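Local coordinates for protein nucleoside diphosphate kinase (Pyrobaculum aerophilum, PDB 1XQI) that probably transfers the gamma phosphate of ATP to nucleoside diphosphates through a phosphohistidine intermediate, making nucleoside triphosphates other than ATP, at residues A[128-132]-A[173-177]; A[149-155]-A[167-171]. The protein carries 6 engineered substitutions. All blocks are in the same frame, centred on the assembly; numbering follows the deposited sequence.

Both contacts border the short edge strand 171-173, which carries H172, the predicted phosphohistidine. Interaction 2 (149-155 with 167-171) leads into this strand, and interaction 1 (128-132 with 173-177) leads out of it, so the two adjoin in sequence although their centres lie about 17 Å apart. Interaction 2 is nested along the chain within the loop that interaction 1 closes. Together they contain R132, R149 and N169, all ATP-binding residues by similarity. The side chain of S174 lies about 5 Å from that of H172, and the side chain of N169 about 3 Å from that of K23, another such residue. This is consistent with both contacts bordering the nucleotide pocket.

Interaction 1 of 2, residues A[128-132]-A[173-177]; sequences VEIVR and ASDSP
V128 presses its CG1 methyl against the loop that leaves edge strand 171-173 of the ferredoxin-like alpha/beta sandwich, joining helix 127-135 to the start of helix 177-187. With CG1 anti to the backbone N (chi1 167°), this branch lies 3.5 Å from S174 O and 3.6 Å from S176 N, while CG2 faces the P177 backbone, its nearest atom there being P177 N at 4.0 Å. A beta-branched side chain suits the place because its two methyls cover successive parts of the loop. An alanine here would lose both methyls and would probably open a gap against the S174-P177 backbone. Between the segments a water donates to V128 O at 2.8 Å and to S174 O. One turn further along the helix, R132 runs beside D175 with its chain bent at chi3 (122°), bringing NE to 3.4 Å from D175 CA. The guanidinium and carboxylate planes are 63° apart, and R132 NH2 and D175 OD1 remain 5.1 Å from each other, so any attraction between the opposite charges is probably long-range; S174 O lies near the guanidinium edge and D175 O over a face. Small A173 leaves room for V131, whose CG1 meets A173 CB. Further out, S174 OG is hydrogen-bonded to E183 OE2, and S176, the N-cap residue of helix 177-187, turns its OG to E179 N.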
ATOM      1  N   VAL A 128      19.361  -1.781   1.801  1.00 28.57           N
ATOM      2  CA  VAL A 128      19.575  -1.652   0.365  1.00 28.85           C
ATOM      3  C   VAL A 128      20.069  -2.964  -0.202  1.00 30.10           C
ATOM      4  O   VAL A 128      19.489  -3.460  -1.186  1.00 30.55           O
ATOM      5  CB  VAL A 128      20.523  -0.450   0.012  1.00 29.24           C
ATOM      6  CG1 VAL A 128      21.023  -0.487  -1.447  1.00 27.74           C
ATOM      7  CG2 VAL A 128      19.835   0.858   0.254  1.00 29.23           C
ATOM      8  N   GLU A 129      21.117  -3.531   0.408  1.00 31.09           N
ATOM      9  CA  GLU A 129      21.603  -4.844  -0.004  1.00 32.83           C
ATOM     10  C   GLU A 129      20.544  -5.950   0.223  1.00 32.16           C
ATOM     11  O   GLU A 129      20.388  -6.835  -0.641  1.00 31.34           O
ATOM     12  CB  GLU A 129      22.837  -5.280   0.770  1.00 33.31           C
ATOM     13  CG  GLU A 129      23.922  -4.311   0.899  1.00 39.73           C
ATOM     14  CD  GLU A 129      24.716  -4.579   2.191  1.00 49.64           C
ATOM     15  OE1 GLU A 129      25.027  -3.566   2.904  1.00 51.41           O
ATOM     16  OE2 GLU A 129      24.991  -5.796   2.509  1.00 50.51           O
ATOM     17  N   ILE A 130      19.898  -5.917   1.402  1.00 31.37           N
ATOM     18  CA  ILE A 130      18.900  -6.922   1.805  1.00 31.10           C
ATOM     19  C   ILE A 130      17.832  -7.072   0.707  1.00 30.04           C
ATOM     20  O   ILE A 130      17.668  -8.166   0.126  1.00 30.61           O
ATOM     21  CB  ILE A 130      18.218  -6.587   3.182  1.00 31.39           C
ATOM     22  CG1 ILE A 130      19.157  -6.797   4.363  1.00 29.22           C
ATOM     23  CG2 ILE A 130      16.922  -7.402   3.352  1.00 32.92           C
ATOM     24  CD1 ILE A 130      19.945  -8.069   4.287  1.00 31.17           C
ATOM     25  N   VAL A 131      17.163  -5.955   0.422  1.00 28.24           N
ATOM     26  CA  VAL A 131      16.210  -5.795  -0.677  1.00 26.73           C
ATOM     27  C   VAL A 131      16.788  -6.149  -2.057  1.00 27.46           C
ATOM     28  O   VAL A 131      16.148  -6.847  -2.846  1.00 28.24           O
ATOM     29  CB  VAL A 131      15.569  -4.371  -0.656  1.00 26.18           C
ATOM     30  CG1 VAL A 131      14.704  -4.132  -1.867  1.00 23.37           C
ATOM     31  CG2 VAL A 131      14.766  -4.163   0.673  1.00 23.42           C
ATOM     32  N   ARG A 132      17.982  -5.685  -2.379  1.00 27.67           N
ATOM     33  CA  ARG A 132      18.639  -6.206  -3.566  1.00 27.51           C
ATOM     34  C   ARG A 132      18.831  -7.731  -3.550  1.00 26.18           C
ATOM     35  O   ARG A 132      18.605  -8.400  -4.575  1.00 26.26           O
ATOM     36  CB  ARG A 132      19.954  -5.496  -3.800  1.00 28.89           C
ATOM     37  CG  ARG A 132      19.800  -4.178  -4.498  1.00 31.84           C
ATOM     38  CD  ARG A 132      21.141  -3.467  -4.455  1.00 37.90           C
ATOM     39  NE  ARG A 132      21.579  -3.172  -5.808  1.00 43.28           N
ATOM     40  CZ  ARG A 132      22.610  -3.763  -6.394  1.00 44.70           C
ATOM     41  NH1 ARG A 132      23.332  -4.683  -5.741  1.00 45.51           N
ATOM     42  NH2 ARG A 132      22.922  -3.425  -7.630  1.00 45.26           N
ATOM     43  N   ALA A 173      14.668  -1.399  -7.229  1.00 24.89           N
ATOM     44  CA  ALA A 173      15.222  -1.242  -5.900  1.00 26.11           C
ATOM     45  C   ALA A 173      16.408  -0.283  -5.974  1.00 27.06           C
ATOM     46  O   ALA A 173      17.200  -0.350  -6.944  1.00 26.74           O
ATOM     47  CB  ALA A 173      15.678  -2.585  -5.325  1.00 24.91           C
ATOM     48  N   SER A 174      16.543   0.598  -4.963  1.00 27.07           N
ATOM     49  CA  SER A 174      17.678   1.480  -4.921  1.00 28.19           C
ATOM     50  C   SER A 174      18.915   0.604  -4.900  1.00 28.77           C
ATOM     51  O   SER A 174      18.925  -0.464  -4.271  1.00 27.25           O
ATOM     52  CB  SER A 174      17.652   2.408  -3.716  1.00 28.96           C
ATOM     53  OG  SER A 174      16.487   3.224  -3.719  1.00 32.04           O
ATOM     54  N   ASP A 175      19.936   1.041  -5.637  1.00 30.02           N
ATOM     55  CA  ASP A 175      21.115   0.228  -5.838  1.00 32.23           C
ATOM     56  C   ASP A 175      22.218   0.715  -4.982  1.00 31.91           C
ATOM     57  O   ASP A 175      23.310   0.227  -5.141  1.00 32.79           O
ATOM     58  CB  ASP A 175      21.581   0.190  -7.315  1.00 32.59           C
ATOM     59  CG  ASP A 175      22.285   1.503  -7.763  1.00 37.89           C
ATOM     60  OD1 ASP A 175      22.867   1.502  -8.883  1.00 42.69           O
ATOM     61  OD2 ASP A 175      22.257   2.534  -7.011  1.00 38.52           O
ATOM     62  N   SER A 176      21.959   1.702  -4.128  1.00 32.70           N
ATOM     63  CA  SER A 176      22.952   2.188  -3.129  1.00 34.18           C
ATOM     64  C   SER A 176      22.260   3.136  -2.155  1.00 35.12           C
ATOM     65  O   SER A 176      21.279   3.761  -2.566  1.00 35.02           O
ATOM     66  CB  SER A 176      24.140   2.915  -3.801  1.00 33.92           C
ATOM     67  OG  SER A 176      23.764   4.195  -4.256  1.00 33.57           O
ATOM     68  N   PRO A 177      22.762   3.270  -0.878  1.00 36.31           N
ATOM     69  CA  PRO A 177      22.131   4.249   0.064  1.00 36.42           C
ATOM     70  C   PRO A 177      22.051   5.651  -0.534  1.00 36.87           C
ATOM     71  O   PRO A 177      21.038   6.330  -0.397  1.00 37.34           O
ATOM     72  CB  PRO A 177      23.065   4.266   1.278  1.00 35.87           C
ATOM     73  CG  PRO A 177      24.275   3.437   0.903  1.00 35.96           C
ATOM     74  CD  PRO A 177      23.897   2.558  -0.250  1.00 36.28           C
TER
HETATM   75  O   HOH W   1      17.681  -1.821  -2.566  1.00 26.89           O

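Interaction 2 of 2, residues A[149-155]-A[167-171]; sequences RGDYSID and VFNLV
D155 OD2 accepts the backbone N-H of F168 at 2.6 Å, nearly along its own C-O axis and with an N-H...O angle of 165°, joining the loop after helix 148-152 to the segment entering edge strand 171-173 of the ferredoxin-like fold. The same oxygen forms a salt bridge to R165, which also makes a cation-pi contact with the F168 ring, so an aspartate serves a peptide and a charge at once. F168 is the centre of an inverse gamma turn, in which N169 N reaches back to V167 O in a weak hydrogen bond. V167 CG1 lies 3.5 Å from D155 OD2. At the other end, R149 and N169, both ATP-binding by similarity, run side by side; their guanidinium and amide planes are only 23° apart, with N169 OD1 over one guanidinium face. R149 bends at chi2 and chi3, which brings NH1 to 3.0 Å from V171 O, an atom in the plane at the guanidinium edge. Between these ends the branched, apolar L170 meets aliphatic carbon, its CD1 lying 3.7 Å from Y152 CB and 3.9 Å from S153 CB. S153, small and polar, shares a water with the facing backbone: the water lies 2.7 Å from S153 OG and donates to F168 O.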
ATOM      1  N   ARG A 149      12.379 -12.128  -8.255  1.00 23.09           N
ATOM      2  CA  ARG A 149      12.334 -12.188  -9.697  1.00 24.05           C
ATOM      3  C   ARG A 149      12.314 -13.649 -10.191  1.00 25.46           C
ATOM      4  O   ARG A 149      11.646 -13.963 -11.192  1.00 25.62           O
ATOM      5  CB  ARG A 149      13.381 -11.258 -10.353  1.00 23.83           C
ATOM      6  CG  ARG A 149      13.249  -9.835  -9.753  1.00 24.83           C
ATOM      7  CD  ARG A 149      13.457  -8.627 -10.648  1.00 24.30           C
ATOM      8  NE  ARG A 149      14.836  -8.221 -10.565  1.00 27.79           N
ATOM      9  CZ  ARG A 149      15.319  -6.965 -10.551  1.00 26.37           C
ATOM     10  NH1 ARG A 149      14.553  -5.863 -10.652  1.00 23.02           N
ATOM     11  NH2 ARG A 149      16.630  -6.833 -10.462  1.00 23.95           N
ATOM     12  N   GLY A 150      12.930 -14.572  -9.449  1.00 25.75           N
ATOM     13  CA  GLY A 150      12.884 -15.989  -9.891  1.00 25.59           C
ATOM     14  C   GLY A 150      11.544 -16.674  -9.586  1.00 25.57           C
ATOM     15  O   GLY A 150      11.112 -17.588 -10.296  1.00 25.30           O
ATOM     16  N   ASP A 151      10.889 -16.274  -8.515  1.00 24.83           N
ATOM     17  CA  ASP A 151       9.627 -16.914  -8.177  1.00 25.67           C
ATOM     18  C   ASP A 151       8.440 -16.352  -8.945  1.00 25.63           C
ATOM     19  O   ASP A 151       7.461 -17.079  -9.133  1.00 26.72           O
ATOM     20  CB  ASP A 151       9.342 -16.905  -6.664  1.00 25.18           C
ATOM     21  CG  ASP A 151      10.342 -17.705  -5.877  1.00 26.34           C
ATOM     22  OD1 ASP A 151      10.624 -17.289  -4.742  1.00 28.58           O
ATOM     23  OD2 ASP A 151      10.880 -18.729  -6.373  1.00 26.83           O
ATOM     24  N   TYR A 152       8.504 -15.096  -9.388  1.00 25.76           N
ATOM     25  CA  TYR A 152       7.297 -14.445  -9.977  1.00 26.36           C
ATOM     26  C   TYR A 152       7.346 -14.035 -11.436  1.00 26.01           C
ATOM     27  O   TYR A 152       6.424 -13.386 -11.941  1.00 26.99           O
ATOM     28  CB  TYR A 152       6.808 -13.235  -9.149  1.00 27.56           C
ATOM     29  CG  TYR A 152       6.370 -13.602  -7.776  1.00 28.12           C
ATOM     30  CD1 TYR A 152       7.200 -13.411  -6.689  1.00 29.94           C
ATOM     31  CD2 TYR A 152       5.120 -14.158  -7.558  1.00 30.62           C
ATOM     32  CE1 TYR A 152       6.792 -13.769  -5.400  1.00 30.13           C
ATOM     33  CE2 TYR A 152       4.703 -14.523  -6.275  1.00 30.71           C
ATOM     34  CZ  TYR A 152       5.553 -14.333  -5.213  1.00 30.85           C
ATOM     35  OH  TYR A 152       5.141 -14.713  -3.956  1.00 33.01           O
ATOM     36  N   SER A 153       8.384 -14.424 -12.146  1.00 26.01           N
ATOM     37  CA  SER A 153       8.524 -13.977 -13.499  1.00 25.46           C
ATOM     38  C   SER A 153       9.413 -14.947 -14.223  1.00 26.08           C
ATOM     39  O   SER A 153      10.337 -15.561 -13.601  1.00 24.47           O
ATOM     40  CB  SER A 153       9.135 -12.557 -13.529  1.00 26.32           C
ATOM     41  OG  SER A 153       9.366 -12.140 -14.855  1.00 26.53           O
ATOM     42  N   ILE A 154       9.137 -15.058 -15.537  1.00 26.27           N
ATOM     43  CA  ILE A 154       9.863 -15.945 -16.453  1.00 26.96           C
ATOM     44  C   ILE A 154      10.379 -15.149 -17.652  1.00 27.38           C
ATOM     45  O   ILE A 154      10.670 -15.726 -18.711  1.00 26.98           O
ATOM     46  CB  ILE A 154       8.946 -17.133 -16.959  1.00 26.96           C
ATOM     47  CG1 ILE A 154       7.721 -16.590 -17.691  1.00 26.65           C
ATOM     48  CG2 ILE A 154       8.553 -18.022 -15.787  1.00 26.28           C
ATOM     49  CD1 ILE A 154       6.715 -17.668 -18.174  1.00 27.60           C
ATOM     50  N   ASP A 155      10.434 -13.827 -17.488  1.00 27.90           N
ATOM     51  CA  ASP A 155      10.900 -12.936 -18.529  1.00 29.25           C
ATOM     52  C   ASP A 155      12.413 -13.040 -18.743  1.00 29.87           C
ATOM     53  O   ASP A 155      13.166 -13.445 -17.849  1.00 30.82           O
ATOM     54  CB  ASP A 155      10.483 -11.496 -18.261  1.00 28.94           C
ATOM     55  CG  ASP A 155      10.433 -10.669 -19.538  1.00 30.41           C
ATOM     56  OD1 ASP A 155      10.225 -11.275 -20.635  1.00 30.49           O
ATOM     57  OD2 ASP A 155      10.593  -9.427 -19.453  1.00 29.69           O
ATOM     58  N   VAL A 167      12.965  -5.439 -19.964  1.00 29.36           N
ATOM     59  CA  VAL A 167      12.583  -6.636 -19.221  1.00 28.79           C
ATOM     60  C   VAL A 167      11.469  -6.279 -18.223  1.00 28.64           C
ATOM     61  O   VAL A 167      11.507  -5.217 -17.552  1.00 28.50           O
ATOM     62  CB  VAL A 167      13.816  -7.247 -18.523  1.00 28.54           C
ATOM     63  CG1 VAL A 167      13.417  -8.464 -17.683  1.00 27.86           C
ATOM     64  CG2 VAL A 167      14.849  -7.651 -19.580  1.00 27.18           C
ATOM     65  N   PHE A 168      10.473  -7.146 -18.154  1.00 27.88           N
ATOM     66  CA  PHE A 168       9.393  -6.973 -17.195  1.00 29.25           C
ATOM     67  C   PHE A 168       9.849  -7.639 -15.897  1.00 28.68           C
ATOM     68  O   PHE A 168       9.456  -8.766 -15.598  1.00 29.12           O
ATOM     69  CB  PHE A 168       8.095  -7.578 -17.757  1.00 30.55           C
ATOM     70  CG  PHE A 168       7.311  -6.633 -18.673  1.00 34.84           C
ATOM     71  CD1 PHE A 168       5.944  -6.857 -18.928  1.00 41.61           C
ATOM     72  CD2 PHE A 168       7.909  -5.508 -19.235  1.00 37.83           C
ATOM     73  CE1 PHE A 168       5.193  -5.992 -19.753  1.00 42.57           C
ATOM     74  CE2 PHE A 168       7.180  -4.626 -20.059  1.00 40.54           C
ATOM     75  CZ  PHE A 168       5.819  -4.871 -20.317  1.00 40.88           C
ATOM     76  N   ASN A 169      10.717  -6.969 -15.135  1.00 28.36           N
ATOM     77  CA  ASN A 169      11.303  -7.587 -13.957  1.00 27.43           C
ATOM     78  C   ASN A 169      10.709  -7.140 -12.605  1.00 27.06           C
ATOM     79  O   ASN A 169      11.398  -7.144 -11.570  1.00 27.58           O
ATOM     80  CB  ASN A 169      12.794  -7.400 -13.984  1.00 27.44           C
ATOM     81  CG  ASN A 169      13.197  -5.962 -13.920  1.00 29.35           C
ATOM     82  OD1 ASN A 169      14.344  -5.636 -14.215  1.00 35.94           O
ATOM     83  ND2 ASN A 169      12.294  -5.088 -13.507  1.00 29.41           N
ATOM     84  N   LEU A 170       9.451  -6.722 -12.641  1.00 25.92           N
ATOM     85  CA  LEU A 170       8.572  -6.584 -11.452  1.00 26.16           C
ATOM     86  C   LEU A 170       8.830  -5.371 -10.605  1.00 25.87           C
ATOM     87  O   LEU A 170       7.882  -4.708 -10.241  1.00 25.34           O
ATOM     88  CB  LEU A 170       8.578  -7.839 -10.569  1.00 25.70           C
ATOM     89  CG  LEU A 170       8.414  -9.140 -11.339  1.00 26.11           C
ATOM     90  CD1 LEU A 170       8.599 -10.291 -10.366  1.00 27.08           C
ATOM     91  CD2 LEU A 170       7.071  -9.192 -12.074  1.00 25.16           C
ATOM     92  N   VAL A 171      10.106  -5.087 -10.305  1.00 25.93           N
ATOM     93  CA  VAL A 171      10.458  -4.070  -9.326  1.00 25.32           C
ATOM     94  C   VAL A 171      11.702  -3.288  -9.702  1.00 26.01           C
ATOM     95  O   VAL A 171      12.509  -3.721 -10.557  1.00 25.54           O
ATOM     96  CB  VAL A 171      10.649  -4.691  -7.912  1.00 26.07           C
ATOM     97  CG1 VAL A 171       9.493  -5.643  -7.586  1.00 25.89           C
ATOM     98  CG2 VAL A 171      11.976  -5.439  -7.781  1.00 22.65           C
TER
HETATM   99  O   HOH W   2       7.369 -10.662 -15.777  1.00 23.54           O